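Local coordinates for trichothecene 3-O-acetyltransferase (Gibberella zeae, PDB 2RKV), which probably transfers an acetyl group from acetyl coenzyme A to the 3-hydroxyl of trichothecene mycotoxins such as T-2 and deoxynivalenol, as a BAHD-superfamily acyltransferase, at residues 19-24 with 378-383; 135-140 with 157-162; 148-153 with 388-393. All coordinates share one frame; numbering follows the deposited sequence. Where two conformers were deposited one is given.

Contact 1: 19-24 with 378-383; sequences IYTQIS and SSWAKV. With COA (coenzyme A), chain B.
Beside the coenzyme A pocket, which Trp380 helps to line, its indole reaches over to Thr21 and Ile23 near the start of strand 20-28. Its six-membered ring does the touching. Thr21 CG2 lies 3.7 Å from Trp380 CZ2, meeting the ring obliquely, while Ile23 CD1, in the conformer described here of two, sits 3.8 Å from Trp380 CZ3. Between them the backbone passes close enough to put Gln22 O 3.9 Å from Trp380 CH2. Thr21 turns its methyl anti to the backbone N (chi1 -57° for OG1), so that carbon rather than hydroxyl faces the indole. Met161, at the start of helix 161-176, packs against all three side chains. Trp380 follows directly on strand 375-379 of the seven-stranded sheet, whereas strand 20-28 belongs to the five-stranded one; the indole thus bridges the two sheets that, as in other BAHD enzymes, hold the active site between them. A large flat side chain suits that span. Just before it, Ser379 O accepts a hydrogen bond of 3.1 Å from N4P of coenzyme A, and N4P also lies at the edge of the indole, in its plane. Ser379 OG accepts from Ala381 N (3.2 Å, 161°) in an ST turn and is also hydrogen-bonded to Asp262. A type I turn follows, closed by Val383 N to Trp380 O at 3.1 Å.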
# COMPACT_ATOMS: atom_id res chain seq x y z
N ILE A 19 7.00 9.19 -2.99
CA ILE A 19 6.92 7.73 -3.01
C ILE A 19 6.07 7.22 -4.18
O ILE A 19 5.08 7.86 -4.55
CB ILE A 19 6.30 7.20 -1.68
CG1 ILE A 19 7.27 7.41 -0.51
CG2 ILE A 19 5.90 5.73 -1.79
CD1 ILE A 19 6.64 7.13 0.86
N TYR A 20 6.48 6.09 -4.74
CA TYR A 20 5.64 5.32 -5.66
C TYR A 20 5.24 3.98 -5.06
O TYR A 20 6.10 3.22 -4.58
CB TYR A 20 6.36 5.09 -6.99
CG TYR A 20 6.24 6.27 -7.92
CD1 TYR A 20 7.10 7.37 -7.82
CD2 TYR A 20 5.24 6.31 -8.90
CE1 TYR A 20 6.97 8.47 -8.67
CE2 TYR A 20 5.11 7.40 -9.76
CZ TYR A 20 5.96 8.47 -9.64
OH TYR A 20 5.83 9.54 -10.49
N THR A 21 3.94 3.69 -5.09
CA THR A 21 3.43 2.37 -4.69
C THR A 21 3.51 1.41 -5.87
O THR A 21 2.97 1.70 -6.94
CB THR A 21 1.95 2.45 -4.24
OG1 THR A 21 1.83 3.39 -3.16
CG2 THR A 21 1.45 1.07 -3.79
N GLN A 22 4.17 0.27 -5.67
CA GLN A 22 4.31 -0.74 -6.72
C GLN A 22 3.51 -1.99 -6.40
O GLN A 22 3.40 -2.40 -5.25
CB GLN A 22 5.78 -1.17 -6.90
CG GLN A 22 6.77 -0.02 -7.04
CD GLN A 22 8.18 -0.46 -6.70
OE1 GLN A 22 8.38 -1.35 -5.85
NE2 GLN A 22 9.17 0.16 -7.33
N ILE A 23 2.96 -2.62 -7.44
CA ILE A 23 2.35 -3.94 -7.30
C ILE A 23 2.61 -4.70 -8.60
O ILE A 23 2.60 -4.10 -9.68
CB ILE A 23 0.82 -3.85 -6.96
CG1 ILE A 23 0.23 -5.22 -6.57
CG2 ILE A 23 0.04 -3.17 -8.11
CD1 ILE A 23 0.68 -5.73 -5.20
N SER A 24 2.90 -6.00 -8.47
CA SER A 24 3.14 -6.85 -9.62
C SER A 24 2.13 -7.98 -9.71
O SER A 24 1.77 -8.58 -8.69
CB SER A 24 4.56 -7.45 -9.58
OG SER A 24 5.55 -6.43 -9.56
N SER A 378 0.09 -1.63 6.29
CA SER A 378 -0.98 -1.30 5.34
C SER A 378 -1.52 -2.56 4.69
O SER A 378 -0.80 -3.27 4.00
CB SER A 378 -0.52 -0.32 4.27
OG SER A 378 -1.60 -0.01 3.39
N SER A 379 -2.81 -2.82 4.91
CA SER A 379 -3.45 -3.98 4.34
C SER A 379 -4.08 -3.69 2.98
O SER A 379 -4.97 -2.84 2.86
CB SER A 379 -4.53 -4.51 5.27
OG SER A 379 -5.24 -5.56 4.64
N TRP A 380 -3.61 -4.42 1.98
CA TRP A 380 -4.20 -4.37 0.64
C TRP A 380 -5.12 -5.57 0.41
O TRP A 380 -5.50 -5.86 -0.73
CB TRP A 380 -3.10 -4.34 -0.42
CG TRP A 380 -2.16 -3.17 -0.31
CD1 TRP A 380 -2.37 -2.00 0.37
CD2 TRP A 380 -0.88 -3.05 -0.93
NE1 TRP A 380 -1.29 -1.16 0.22
CE2 TRP A 380 -0.36 -1.78 -0.58
CE3 TRP A 380 -0.12 -3.89 -1.76
CZ2 TRP A 380 0.89 -1.33 -1.02
CZ3 TRP A 380 1.13 -3.44 -2.20
CH2 TRP A 380 1.62 -2.17 -1.83
N ALA A 381 -5.50 -6.24 1.50
CA ALA A 381 -6.21 -7.52 1.42
C ALA A 381 -7.48 -7.47 0.57
O ALA A 381 -7.80 -8.44 -0.12
CB ALA A 381 -6.53 -8.05 2.81
N LYS A 382 -8.19 -6.34 0.65
CA LYS A 382 -9.52 -6.21 0.07
C LYS A 382 -9.54 -5.61 -1.34
O LYS A 382 -10.61 -5.42 -1.91
CB LYS A 382 -10.42 -5.39 0.99
N VAL A 383 -8.37 -5.29 -1.89
CA VAL A 383 -8.35 -4.74 -3.26
C VAL A 383 -8.57 -5.84 -4.29
O VAL A 383 -8.39 -7.03 -4.00
CB VAL A 383 -7.12 -3.84 -3.55
CG1 VAL A 383 -7.03 -2.71 -2.53
CG2 VAL A 383 -5.84 -4.63 -3.61
N1A COA B . -20.91 -9.48 13.22
C2A COA B . -19.71 -10.13 13.04
N3A COA B . -18.77 -9.63 12.16
C4A COA B . -19.04 -8.49 11.47
C5A COA B . -20.25 -7.81 11.65
C6A COA B . -21.20 -8.31 12.53
N6A COA B . -22.45 -7.83 12.51
N7A COA B . -20.24 -6.72 10.84
C8A COA B . -19.06 -6.69 10.17
N9A COA B . -18.32 -7.78 10.56
C1B COA B . -17.00 -8.18 10.05
C2B COA B . -17.14 -8.71 8.64
O2B COA B . -17.58 -10.03 8.63
C3B COA B . -15.72 -8.56 8.14
O3B COA B . -14.92 -9.54 8.73
P3B COA B . -14.29 -10.72 7.87
O7A COA B . -13.47 -10.10 6.76
O8A COA B . -15.46 -11.51 7.34
O9A COA B . -13.45 -11.56 8.79
C4B COA B . -15.26 -7.30 8.81
O4B COA B . -16.11 -7.08 9.93
C5B COA B . -15.30 -6.13 7.85
O5B COA B . -14.62 -5.16 8.58
P1A COA B . -13.98 -3.89 7.87
O1A COA B . -14.93 -3.34 6.82
O2A COA B . -13.58 -2.89 8.93
O3A COA B . -12.76 -4.44 7.00
P2A COA B . -11.51 -5.31 7.49
O4A COA B . -11.37 -6.48 6.55
O5A COA B . -11.56 -5.64 8.95
O6A COA B . -10.30 -4.30 7.25
CBP COA B . -9.19 -2.20 7.33
CCP COA B . -10.09 -3.17 8.08
CDP COA B . -7.86 -2.89 7.02
CEP COA B . -8.89 -1.00 8.22
CAP COA B . -9.93 -1.80 6.04
OAP COA B . -11.15 -1.16 6.34
C9P COA B . -9.12 -0.86 5.20
O9P COA B . -9.24 0.51 5.42
N8P COA B . -8.35 -1.44 4.29
C7P COA B . -7.47 -0.68 3.43
C6P COA B . -6.22 -0.25 4.18
C5P COA B . -5.37 0.49 3.19
O5P COA B . -5.88 1.38 2.48
N4P COA B . -4.10 0.12 3.14

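Contact 2: 135-140 with 157-162; sequences PVILLQ and GAMDMV
Met159 sends its terminal methyl into the notch between Val136 and Ile137, just where segment 135-140 enters its strand. The bump is CE. One wall of the hollow is Val136 CG1, 3.6 Å from Met159 CE; the other is Ile137 CG2, and the peptide oxygen Val136 O lies 3.6 Å from the same methyl. Ile137 CG2 and Met159 CE approach to 3.5 Å, closer than usual for two carbons; because Ile137 has two conformers, this closeness is doubtful. The sulfur follows more loosely, with Met159 SD 4.0 Å from Ile137 CG2.

The methionine chain leaves its backbone with CG between N and the carbonyl carbon (chi1 64°), runs extended, and then bends at its last torsion (chi3 76°), which swings CE toward the valine. The side chain meets Ile137 at about a right angle. An unbranched, flexible chain suits this reach, while the beta-branched valine and isoleucine put methyls close to the backbone and so form the walls. The same valine methyl also meets a smaller bump, Ala158 CB, 4.4 Å from Val136 CG1; a methyl is enough there because the backbones approach most closely at this pair, 6.5 Å between Val136 CA and Ala158 CA.

Ala158 and Met159 are two of the three middle residues of the HxxxD signature of BAHD acyltransferases, which runs from His156, a trichothecene-pocket residue, to Asp160. That aspartate sits at the N-cap of helix 161-176, bonded to Gly163 N and in a salt bridge with Arg296.

Across the two segments the side-chain contacts are all apolar: dispersion and fit hold the inner signature residues against the strand, while directional bonds, such as those of Asp160 and of Ala158 O to Arg192, go to partners elsewhere.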
# COMPACT_ATOMS: atom_id res chain seq x y z
N PRO A 135 5.36 11.07 -13.09
CA PRO A 135 4.16 10.59 -13.77
C PRO A 135 3.14 10.04 -12.76
O PRO A 135 3.51 9.44 -11.75
CB PRO A 135 4.69 9.46 -14.65
CG PRO A 135 6.16 9.82 -14.87
CD PRO A 135 6.58 10.38 -13.55
N VAL A 136 1.86 10.25 -13.05
CA VAL A 136 0.79 9.77 -12.18
C VAL A 136 0.85 8.24 -12.05
O VAL A 136 0.76 7.70 -10.94
CB VAL A 136 -0.59 10.23 -12.70
CG1 VAL A 136 -1.72 9.45 -12.02
CG2 VAL A 136 -0.76 11.71 -12.47
N ILE A 137 0.98 7.57 -13.19
CA ILE A 137 1.15 6.11 -13.20
C ILE A 137 2.21 5.69 -14.20
O ILE A 137 2.44 6.36 -15.20
CB ILE A 137 -0.16 5.32 -13.49
CG1 ILE A 137 -0.89 5.84 -14.73
CG2 ILE A 137 -1.07 5.29 -12.27
CD1 ILE A 137 -1.86 4.82 -15.33
N LEU A 138 2.90 4.59 -13.88
CA LEU A 138 3.91 4.02 -14.77
C LEU A 138 3.71 2.52 -14.80
O LEU A 138 3.37 1.92 -13.78
CB LEU A 138 5.33 4.34 -14.28
CG LEU A 138 5.81 5.79 -14.32
CD1 LEU A 138 7.09 5.95 -13.53
CD2 LEU A 138 6.03 6.25 -15.76
N LEU A 139 3.93 1.91 -15.97
CA LEU A 139 3.70 0.47 -16.14
C LEU A 139 4.94 -0.22 -16.71
O LEU A 139 5.72 0.39 -17.43
CB LEU A 139 2.51 0.26 -17.07
CG LEU A 139 1.29 0.98 -16.46
CD1 LEU A 139 0.87 2.20 -17.29
CD2 LEU A 139 0.15 0.04 -16.12
N GLN A 140 5.11 -1.50 -16.37
CA GLN A 140 6.17 -2.31 -16.96
C GLN A 140 5.64 -3.70 -17.26
O GLN A 140 5.02 -4.34 -16.40
CB GLN A 140 7.40 -2.36 -16.05
CG GLN A 140 8.62 -3.06 -16.70
CD GLN A 140 9.94 -2.54 -16.16
OE1 GLN A 140 10.14 -1.34 -16.06
NE2 GLN A 140 10.84 -3.46 -15.81
N GLY A 157 1.09 10.59 -3.79
CA GLY A 157 0.31 11.82 -3.57
C GLY A 157 -0.98 11.80 -4.38
O GLY A 157 -2.00 12.35 -3.97
N ALA A 158 -0.92 11.15 -5.54
CA ALA A 158 -2.06 11.06 -6.46
C ALA A 158 -3.02 9.92 -6.15
O ALA A 158 -4.18 9.94 -6.57
CB ALA A 158 -1.57 10.94 -7.90
N MET A 159 -2.54 8.91 -5.42
CA MET A 159 -3.38 7.74 -5.14
C MET A 159 -2.86 6.89 -4.01
O MET A 159 -1.66 6.68 -3.89
CB MET A 159 -3.53 6.86 -6.40
CG MET A 159 -2.22 6.24 -6.91
SD MET A 159 -2.42 5.47 -8.55
CE MET A 159 -2.46 6.95 -9.56
N ASP A 160 -3.78 6.41 -3.17
CA ASP A 160 -3.47 5.31 -2.27
C ASP A 160 -3.70 4.00 -3.04
O ASP A 160 -4.04 4.04 -4.24
CB ASP A 160 -4.30 5.41 -0.97
CG ASP A 160 -5.81 5.54 -1.24
OD1 ASP A 160 -6.29 4.99 -2.25
OD2 ASP A 160 -6.52 6.17 -0.42
N MET A 161 -3.52 2.85 -2.39
CA MET A 161 -3.69 1.59 -3.12
C MET A 161 -5.15 1.33 -3.52
O MET A 161 -5.41 0.65 -4.52
CB MET A 161 -3.08 0.41 -2.35
CG MET A 161 -3.27 -0.93 -3.04
SD MET A 161 -2.65 -0.96 -4.74
CE MET A 161 -0.99 -1.60 -4.47
N VAL A 162 -6.10 1.86 -2.75
CA VAL A 162 -7.51 1.72 -3.12
C VAL A 162 -7.75 2.49 -4.43
O VAL A 162 -8.37 1.96 -5.36
CB VAL A 162 -8.46 2.19 -2.00
CG1 VAL A 162 -9.93 2.24 -2.48
CG2 VAL A 162 -8.33 1.25 -0.78

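Contact 3: 148-153 with 388-393; sequences LILTVN and YDFGLG
Leu150 and Leu148, alternate residues on one face of strand 147-155, meet Phe390 and Leu392, alternate residues of a loop. That loop, Asp389 to Gly393, reads DFGLG and probably corresponds to the DFGWG signature of the BAHD family.

Tyr388 leads in; its hydroxyl is bonded to Asp165 and Arg169 on helix 161-176, setting the loop beside that helix. Asp389 then folds back on its own chain: Asp389 OD1 accepts from Gly391 N at 2.8 Å (152°), an Asx turn in which the donor arrives on the anti side of the carboxylate. The same oxygen forms a salt bridge with Arg176, and OD2 forms one with Lys396, so a short acid serves both the turn and two cations.

Phe390 is next. Leu150 CD2 lies over one face of its ring, 3.9 Å from the centroid and 23° off the normal, shifted toward the rim so that its closest atom is Phe390 CE1 at 3.6 Å. This is a CH-pi contact, and Leu150 delivers the methyl by carrying CG anti to its backbone N (chi1 166°). Phe390 and Gly391 both have positive phi as the central residues of a type I' turn, a conformation eased at Gly391 by the lack of a side chain. Leu392 N closes that turn onto Asp389 O at 3.1 Å. Leu392 CD1 then touches Leu148 CD2 at 3.9 Å, the two side chains at about a right angle, with Ile38 of helix 35-52 against both.

Polar bonding is therefore spent on shaping the turn and tying it to its charged neighbours, while the join to the strand rests on methyl-to-ring and methyl-to-methyl contact alone.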
# COMPACT_ATOMS: atom_id res chain seq x y z
N LEU A 148 4.59 -13.70 -17.63
CA LEU A 148 4.55 -12.26 -17.79
C LEU A 148 4.40 -11.66 -16.40
O LEU A 148 3.57 -12.12 -15.61
CB LEU A 148 3.35 -11.85 -18.65
CG LEU A 148 3.03 -10.36 -18.77
CD1 LEU A 148 3.99 -9.70 -19.74
CD2 LEU A 148 1.57 -10.17 -19.21
N ILE A 149 5.21 -10.65 -16.09
CA ILE A 149 5.00 -9.87 -14.86
C ILE A 149 4.59 -8.47 -15.26
O ILE A 149 5.35 -7.75 -15.92
CB ILE A 149 6.27 -9.82 -13.96
CG1 ILE A 149 6.66 -11.23 -13.51
CG2 ILE A 149 6.03 -8.89 -12.74
CD1 ILE A 149 8.04 -11.29 -12.87
N LEU A 150 3.38 -8.08 -14.85
CA LEU A 150 2.90 -6.73 -15.06
C LEU A 150 3.10 -5.96 -13.77
O LEU A 150 2.60 -6.36 -12.73
CB LEU A 150 1.41 -6.74 -15.43
CG LEU A 150 0.69 -5.38 -15.36
CD1 LEU A 150 1.32 -4.35 -16.30
CD2 LEU A 150 -0.80 -5.53 -15.64
N THR A 151 3.83 -4.84 -13.84
CA THR A 151 4.04 -4.03 -12.65
C THR A 151 3.43 -2.65 -12.85
O THR A 151 3.61 -2.03 -13.89
CB THR A 151 5.54 -3.91 -12.30
OG1 THR A 151 6.08 -5.22 -12.10
CG2 THR A 151 5.75 -3.04 -11.03
N VAL A 152 2.70 -2.18 -11.84
CA VAL A 152 2.10 -0.86 -11.89
C VAL A 152 2.62 -0.02 -10.74
O VAL A 152 2.55 -0.45 -9.58
CB VAL A 152 0.56 -0.92 -11.79
CG1 VAL A 152 -0.04 0.46 -11.96
CG2 VAL A 152 -0.03 -1.90 -12.83
N ASN A 153 3.15 1.17 -11.07
CA ASN A 153 3.58 2.19 -10.11
C ASN A 153 2.55 3.30 -10.08
O ASN A 153 2.13 3.78 -11.13
CB ASN A 153 4.90 2.83 -10.54
CG ASN A 153 6.10 1.98 -10.20
OD1 ASN A 153 6.06 0.76 -10.27
ND2 ASN A 153 7.19 2.64 -9.81
N TYR A 388 -8.40 -9.21 -12.42
CA TYR A 388 -8.18 -8.52 -13.71
C TYR A 388 -7.35 -9.34 -14.70
O TYR A 388 -6.30 -9.86 -14.34
CB TYR A 388 -7.55 -7.12 -13.53
CG TYR A 388 -8.14 -6.31 -12.38
CD1 TYR A 388 -9.49 -6.41 -12.04
CD2 TYR A 388 -7.33 -5.44 -11.64
CE1 TYR A 388 -10.02 -5.68 -10.96
CE2 TYR A 388 -7.85 -4.71 -10.57
CZ TYR A 388 -9.20 -4.83 -10.25
OH TYR A 388 -9.71 -4.12 -9.19
N ASP A 389 -7.83 -9.41 -15.94
CA ASP A 389 -7.16 -10.19 -16.99
C ASP A 389 -6.62 -9.30 -18.12
O ASP A 389 -5.85 -9.76 -18.96
CB ASP A 389 -8.11 -11.24 -17.58
CG ASP A 389 -9.37 -10.62 -18.17
OD1 ASP A 389 -9.29 -10.05 -19.26
OD2 ASP A 389 -10.44 -10.73 -17.53
N PHE A 390 -7.05 -8.04 -18.14
CA PHE A 390 -6.58 -7.07 -19.15
C PHE A 390 -6.78 -7.50 -20.61
O PHE A 390 -6.07 -7.03 -21.50
CB PHE A 390 -5.11 -6.69 -18.91
CG PHE A 390 -4.86 -6.10 -17.54
CD1 PHE A 390 -4.50 -6.93 -16.48
CD2 PHE A 390 -5.02 -4.74 -17.32
CE1 PHE A 390 -4.29 -6.40 -15.20
CE2 PHE A 390 -4.81 -4.19 -16.06
CZ PHE A 390 -4.44 -5.03 -14.99
N GLY A 391 -7.74 -8.39 -20.86
CA GLY A 391 -8.00 -8.88 -22.23
C GLY A 391 -6.80 -9.58 -22.85
O GLY A 391 -6.71 -9.72 -24.08
N LEU A 392 -5.89 -10.07 -22.01
CA LEU A 392 -4.64 -10.66 -22.51
C LEU A 392 -4.79 -12.13 -22.90
O LEU A 392 -3.91 -12.69 -23.54
CB LEU A 392 -3.50 -10.50 -21.50
CG LEU A 392 -3.15 -9.07 -21.07
CD1 LEU A 392 -2.05 -9.07 -20.01
CD2 LEU A 392 -2.81 -8.17 -22.27
N GLY A 393 -5.91 -12.75 -22.50
CA GLY A 393 -6.16 -14.17 -22.78
C GLY A 393 -5.31 -15.14 -21.98
O GLY A 393 -5.15 -16.30 -22.36

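From the N terminus, the first of these segments, on strand 20-28, waits some 350 residues for its partner: contact 1 closes a long loop with 378-383. Contact 2 lies wholly within that loop, closing a short one from 135-140 through strand 147-155 to the start of helix 161-176. Contact 3 begins inside contact 2's loop, at 148-153, and ends beyond contact 1 at 388-393, so it crosses both. The three first segments are strands of one sheet, in the order 137-144, 147-155, 20-28, where Leu138 O pairs with Asn153 N and Val152 N with Ile23 O. Contact 1 ties this sheet to the seven-stranded one, contact 2 to the HxxxD segment, and contact 3 to the DFGLG loop.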